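Local structure of putative membrane anchored protein (Corynebacterium diphtheriae, 3LSO) at residues B[98-103]-B[113-118]; B[290-295]-B[440-445]. The protein is of unknown function but is probably a membrane-anchored protein of the cell envelope, built mainly from beta strands, without helices. All blocks are in the same frame, centred on the assembly; numbering follows the deposited sequence.

Contact 1 (B[98-103]-B[113-118]); sequences VGKNVK and LSNGVL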
loop_
_atom_site.group_PDB
_atom_site.type_symbol
_atom_site.label_atom_id
_atom_site.label_comp_id
_atom_site.label_asym_id
_atom_site.label_seq_id
_atom_site.Cartn_x
_atom_site.Cartn_y
_atom_site.Cartn_z
ATOM N N VAL B 98 3.198 12.348 -28.234
ATOM C CA VAL B 98 3.216 11.530 -27.021
ATOM C C VAL B 98 3.553 12.314 -25.768
ATOM O O VAL B 98 3.518 11.759 -24.682
ATOM C CB VAL B 98 4.163 10.310 -27.128
ATOM C CG1 VAL B 98 3.698 9.369 -28.228
ATOM C CG2 VAL B 98 5.607 10.758 -27.325
ATOM N N GLY B 99 3.889 13.589 -25.921
ATOM C CA GLY B 99 4.284 14.406 -24.783
ATOM C C GLY B 99 5.669 14.046 -24.285
ATOM O O GLY B 99 6.267 13.060 -24.716
ATOM N N LYS B 100 6.179 14.842 -23.359
ATOM C CA LYS B 100 7.584 14.733 -22.961
ATOM C C LYS B 100 7.859 13.794 -21.780
ATOM O O LYS B 100 8.949 13.821 -21.229
ATOM C CB LYS B 100 8.182 16.142 -22.727
ATOM C CG LYS B 100 8.644 16.837 -24.030
ATOM C CD LYS B 100 8.479 18.359 -24.009
ATOM C CE LYS B 100 8.272 18.909 -25.437
ATOM N NZ LYS B 100 8.168 20.399 -25.491
ATOM N N ASN B 101 6.894 12.940 -21.431
ATOM C CA ASN B 101 6.978 12.088 -20.229
ATOM C C ASN B 101 7.333 10.620 -20.533
ATOM O O ASN B 101 7.131 9.719 -19.705
ATOM C CB ASN B 101 5.647 12.192 -19.471
ATOM C CG ASN B 101 5.676 11.549 -18.079
ATOM O OD1 ASN B 101 6.733 11.376 -17.449
ATOM N ND2 ASN B 101 4.485 11.207 -17.587
ATOM N N VAL B 102 7.887 10.386 -21.716
ATOM C CA VAL B 102 8.089 9.025 -22.199
ATOM C C VAL B 102 9.361 8.899 -23.057
ATOM O O VAL B 102 9.765 9.848 -23.739
ATOM C CB VAL B 102 6.849 8.563 -23.000
ATOM C CG1 VAL B 102 6.976 8.991 -24.428
ATOM C CG2 VAL B 102 6.662 7.070 -22.929
ATOM N N LYS B 103 9.989 7.726 -22.996
ATOM C CA LYS B 103 11.129 7.396 -23.846
ATOM C C LYS B 103 11.021 5.941 -24.361
ATOM O O LYS B 103 10.297 5.117 -23.787
ATOM C CB LYS B 103 12.456 7.662 -23.112
ATOM C CG LYS B 103 12.872 6.591 -22.123
ATOM C CD LYS B 103 14.064 7.029 -21.284
ATOM C CE LYS B 103 14.844 5.823 -20.739
ATOM N NZ LYS B 103 15.446 6.099 -19.400
ATOM N N LEU B 113 12.139 9.232 -31.296
ATOM C CA LEU B 113 11.385 10.043 -30.373
ATOM C C LEU B 113 12.079 11.367 -30.130
ATOM O O LEU B 113 13.026 11.458 -29.359
ATOM C CB LEU B 113 11.183 9.281 -29.063
ATOM C CG LEU B 113 10.315 9.833 -27.921
ATOM C CD1 LEU B 113 9.102 10.571 -28.410
ATOM C CD2 LEU B 113 9.873 8.691 -27.060
ATOM N N SER B 114 11.591 12.407 -30.784
ATOM C CA SER B 114 12.174 13.724 -30.627
ATOM C C SER B 114 11.157 14.749 -30.127
ATOM O O SER B 114 10.120 14.972 -30.766
ATOM C CB SER B 114 12.788 14.188 -31.950
ATOM O OG SER B 114 13.416 15.447 -31.794
ATOM N N ASN B 115 11.467 15.370 -28.986
ATOM C CA ASN B 115 10.719 16.538 -28.516
ATOM C C ASN B 115 9.203 16.233 -28.493
ATOM O O ASN B 115 8.376 16.945 -29.087
ATOM C CB ASN B 115 11.086 17.769 -29.387
ATOM C CG ASN B 115 10.392 19.057 -28.946
ATOM O OD1 ASN B 115 10.406 19.426 -27.764
ATOM N ND2 ASN B 115 9.789 19.753 -29.906
ATOM N N GLY B 116 8.867 15.132 -27.823
ATOM C CA GLY B 116 7.486 14.726 -27.625
ATOM C C GLY B 116 6.811 14.070 -28.816
ATOM O O GLY B 116 5.649 13.650 -28.734
ATOM N N VAL B 117 7.516 13.979 -29.933
ATOM C CA VAL B 117 6.912 13.397 -31.115
ATOM C C VAL B 117 7.470 12.008 -31.311
ATOM O O VAL B 117 8.684 11.815 -31.297
ATOM C CB VAL B 117 7.150 14.235 -32.375
ATOM C CG1 VAL B 117 6.275 13.717 -33.497
ATOM C CG2 VAL B 117 6.857 15.705 -32.112
ATOM N N LEU B 118 6.565 11.044 -31.452
ATOM C CA LEU B 118 6.935 9.686 -31.763
ATOM C C LEU B 118 6.747 9.476 -33.244
ATOM O O LEU B 118 5.633 9.592 -33.756
ATOM C CB LEU B 118 6.067 8.677 -31.008
ATOM C CG LEU B 118 6.354 7.209 -31.393
ATOM C CD1 LEU B 118 7.775 6.798 -30.991
ATOM C CD2 LEU B 118 5.342 6.259 -30.794
#

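Contact 2 (B[290-295]-B[440-445]); sequences TKKPED and LKDLVS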
loop_
_atom_site.group_PDB
_atom_site.type_symbol
_atom_site.label_atom_id
_atom_site.label_comp_id
_atom_site.label_asym_id
_atom_site.label_seq_id
_atom_site.Cartn_x
_atom_site.Cartn_y
_atom_site.Cartn_z
ATOM N N THR B 290 -0.850 -12.557 26.649
ATOM C CA THR B 290 -1.790 -13.274 25.820
ATOM C C THR B 290 -2.389 -14.401 26.651
ATOM O O THR B 290 -1.802 -14.819 27.649
ATOM C CB THR B 290 -1.086 -13.856 24.603
ATOM O OG1 THR B 290 0.216 -14.294 25.001
ATOM C CG2 THR B 290 -0.951 -12.794 23.501
ATOM N N LYS B 291 -3.570 -14.878 26.248
ATOM C CA LYS B 291 -4.214 -15.982 26.946
ATOM C C LYS B 291 -3.256 -17.153 26.898
ATOM O O LYS B 291 -2.418 -17.239 26.005
ATOM C CB LYS B 291 -5.590 -16.329 26.349
ATOM C CG LYS B 291 -5.565 -16.823 24.914
ATOM C CD LYS B 291 -6.947 -17.054 24.327
ATOM C CE LYS B 291 -6.813 -17.841 23.039
ATOM N NZ LYS B 291 -8.078 -18.477 22.601
ATOM N N LYS B 292 -3.348 -18.016 27.894
ATOM C CA LYS B 292 -2.452 -19.139 28.005
ATOM C C LYS B 292 -2.820 -20.097 26.890
ATOM O O LYS B 292 -3.953 -20.058 26.403
ATOM C CB LYS B 292 -2.615 -19.785 29.392
ATOM C CG LYS B 292 -1.962 -18.990 30.520
ATOM C CD LYS B 292 -1.976 -19.706 31.857
ATOM C CE LYS B 292 -1.239 -18.838 32.881
ATOM N NZ LYS B 292 -0.969 -19.532 34.161
ATOM N N PRO B 293 -1.872 -20.952 26.453
ATOM C CA PRO B 293 -2.249 -21.819 25.314
ATOM C C PRO B 293 -3.415 -22.734 25.626
ATOM O O PRO B 293 -4.149 -23.130 24.722
ATOM C CB PRO B 293 -0.967 -22.617 25.018
ATOM C CG PRO B 293 0.127 -21.720 25.480
ATOM C CD PRO B 293 -0.425 -21.035 26.739
ATOM N N GLU B 294 -3.605 -23.044 26.896
ATOM C CA GLU B 294 -4.674 -23.960 27.244
ATOM C C GLU B 294 -5.996 -23.255 27.502
ATOM O O GLU B 294 -6.992 -23.907 27.793
ATOM C CB GLU B 294 -4.279 -24.920 28.377
ATOM C CG GLU B 294 -3.866 -24.271 29.692
ATOM C CD GLU B 294 -2.427 -23.711 29.711
ATOM O OE1 GLU B 294 -1.733 -23.659 28.648
ATOM O OE2 GLU B 294 -2.000 -23.312 30.826
ATOM N N ASP B 295 -5.999 -21.927 27.376
ATOM C CA ASP B 295 -7.226 -21.144 27.352
ATOM C C ASP B 295 -7.968 -21.272 25.999
ATOM O O ASP B 295 -7.671 -20.573 25.005
ATOM C CB ASP B 295 -6.901 -19.705 27.683
ATOM C CG ASP B 295 -8.116 -18.917 28.138
ATOM O OD1 ASP B 295 -9.262 -19.308 27.781
ATOM O OD2 ASP B 295 -7.907 -17.897 28.852
ATOM N N LEU B 440 -7.512 -23.203 35.612
ATOM C CA LEU B 440 -6.443 -22.274 35.329
ATOM C C LEU B 440 -6.709 -20.877 35.891
ATOM O O LEU B 440 -7.842 -20.518 36.203
ATOM C CB LEU B 440 -6.120 -22.232 33.830
ATOM C CG LEU B 440 -6.990 -21.543 32.773
ATOM C CD1 LEU B 440 -6.987 -20.021 32.885
ATOM C CD2 LEU B 440 -6.514 -21.952 31.387
ATOM N N LYS B 441 -5.644 -20.102 36.009
ATOM C CA LYS B 441 -5.704 -18.739 36.489
ATOM C C LYS B 441 -4.869 -17.933 35.509
ATOM O O LYS B 441 -3.748 -18.337 35.158
ATOM C CB LYS B 441 -5.113 -18.634 37.911
ATOM C CG LYS B 441 -5.764 -19.548 38.973
ATOM C CD LYS B 441 -4.761 -20.069 40.009
ATOM C CE LYS B 441 -5.346 -21.241 40.782
ATOM N NZ LYS B 441 -4.910 -21.290 42.203
ATOM N N ASP B 442 -5.394 -16.805 35.057
ATOM C CA ASP B 442 -4.726 -16.047 34.019
ATOM C C ASP B 442 -5.089 -14.558 34.079
ATOM O O ASP B 442 -6.194 -14.187 34.538
ATOM C CB ASP B 442 -5.132 -16.630 32.675
ATOM C CG ASP B 442 -4.150 -16.299 31.555
ATOM O OD1 ASP B 442 -3.174 -15.529 31.804
ATOM O OD2 ASP B 442 -4.375 -16.842 30.418
ATOM N N LEU B 443 -4.159 -13.706 33.638
ATOM C CA LEU B 443 -4.441 -12.295 33.419
ATOM C C LEU B 443 -4.216 -12.037 31.944
ATOM O O LEU B 443 -3.126 -12.297 31.417
ATOM C CB LEU B 443 -3.559 -11.418 34.280
ATOM C CG LEU B 443 -3.899 -11.461 35.769
ATOM C CD1 LEU B 443 -2.706 -11.083 36.615
ATOM C CD2 LEU B 443 -5.103 -10.579 36.139
ATOM N N VAL B 444 -5.257 -11.570 31.258
ATOM C CA VAL B 444 -5.198 -11.502 29.797
ATOM C C VAL B 444 -5.429 -10.091 29.280
ATOM O O VAL B 444 -6.502 -9.503 29.499
ATOM C CB VAL B 444 -6.227 -12.425 29.157
ATOM C CG1 VAL B 444 -6.038 -12.419 27.665
ATOM C CG2 VAL B 444 -6.098 -13.821 29.724
ATOM N N SER B 445 -4.413 -9.563 28.596
ATOM C CA SER B 445 -4.465 -8.240 27.984
ATOM C C SER B 445 -5.510 -8.199 26.899
ATOM O O SER B 445 -5.527 -9.069 26.024
ATOM C CB SER B 445 -3.116 -7.906 27.378
ATOM O OG SER B 445 -2.153 -7.868 28.405
HETATM O O HOH W 1 -1.578 -14.274 30.237
#

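Contact 1 (B[98-103]-B[113-118])
V98 meets G116 where the chain leaving strand 87-97 runs beside a two-residue beta hairpin, the type I' turn from S114 to V117 that joins strands 111-114 and 117-129. The turn is closed by S114 N to V117 O and V117 N to S114 O, while N115 and G116 at its corners both have positive phi, as a type I' turn requires. V98 N donates to G116 O at 2.8 Å, 165° at the hydrogen, and G99 N adds only a weak bond to the same oxygen; G99 N also bonds to N97 OD1. Beyond its backbone, V98 divides its branches. From CB, itself 4.0 Å from G116 O, CG1 stands anti to the carbonyl carbon (chi1 -63°) and reaches L118 CB at 3.7 Å, whereas CG2 rests against L113 CD1 at the same separation and lies 3.2 Å from G116 O. F154 of strand 150-167 also packs on V98. The other methyl of L113, CD2, lies against the start of strand 102-104, meeting the backbone at V102 O and K103 CA and the V102 side chain, which is turned roughly perpendicular to that of L113. K100 and N115, both exposed, extend their side chains alongside one another in the same direction, and K100 CE comes within 3.2 Å of N115 OD1.

Contact 2 (B[290-295]-B[440-445])
K292 and D442 hold the loop segment 290-295 against strand 440-453 through hydrogen bonds. K292 N donates to D442 OD2 at 3.0 Å, meeting the carboxylate on its syn side, 16° out of its plane. The K292 side chain, extended beyond CG, runs counter to that of D442 and ends with NZ donating to K441 O at 3.2 Å. One lysine thus grips two successive strand residues, through its backbone and its tip. A water lies 2.7 Å from T290 O and 2.6 Å from D442 OD1 and probably links them, though it may not serve every acceptor around it. Among the charges, D295 OD2 lies 4.0 Å from D442 OD2, their carboxylate planes 51° apart; K435 pairs with D295 OD1 and Y299 bonds to OD2, which probably eases the repulsion. Apolar packing comes from L440, whose CD2 touches E294 CG at 3.9 Å, and from V444, whose CG1 lies 4.1 Å from K291 CB. Within the loop, D295 N bonds to K292 O. The arrangement is a type I beta turn, K292 to D295, in the loop between strands 278-285 and 298-303, packed on strand 440-453, which pairs antiparallel with strand 425-435.

Overall arrangement
Contact 1 closes before contact 2 opens along the chain, and the two lie on opposite sides of the chain's centre, their centres 65 Å apart and their nearest atoms about 48 Å apart. They share no sheet: 98-103 and 113-118 belong to the strand system of the N-terminal, E-set-related domain, whereas in contact 2 the 290-295 loop, which has no regular structure, lies on strand 440-453, paired with 425-435 in the last sheet along the chain. Between them in sequence comes the five-strand sheet that includes 203-204 and 278-285. With no helix and a radius of gyration of 37 Å, the chain is elongated, and the contacts belong to separate beta-rich parts of it, too distant to form one site.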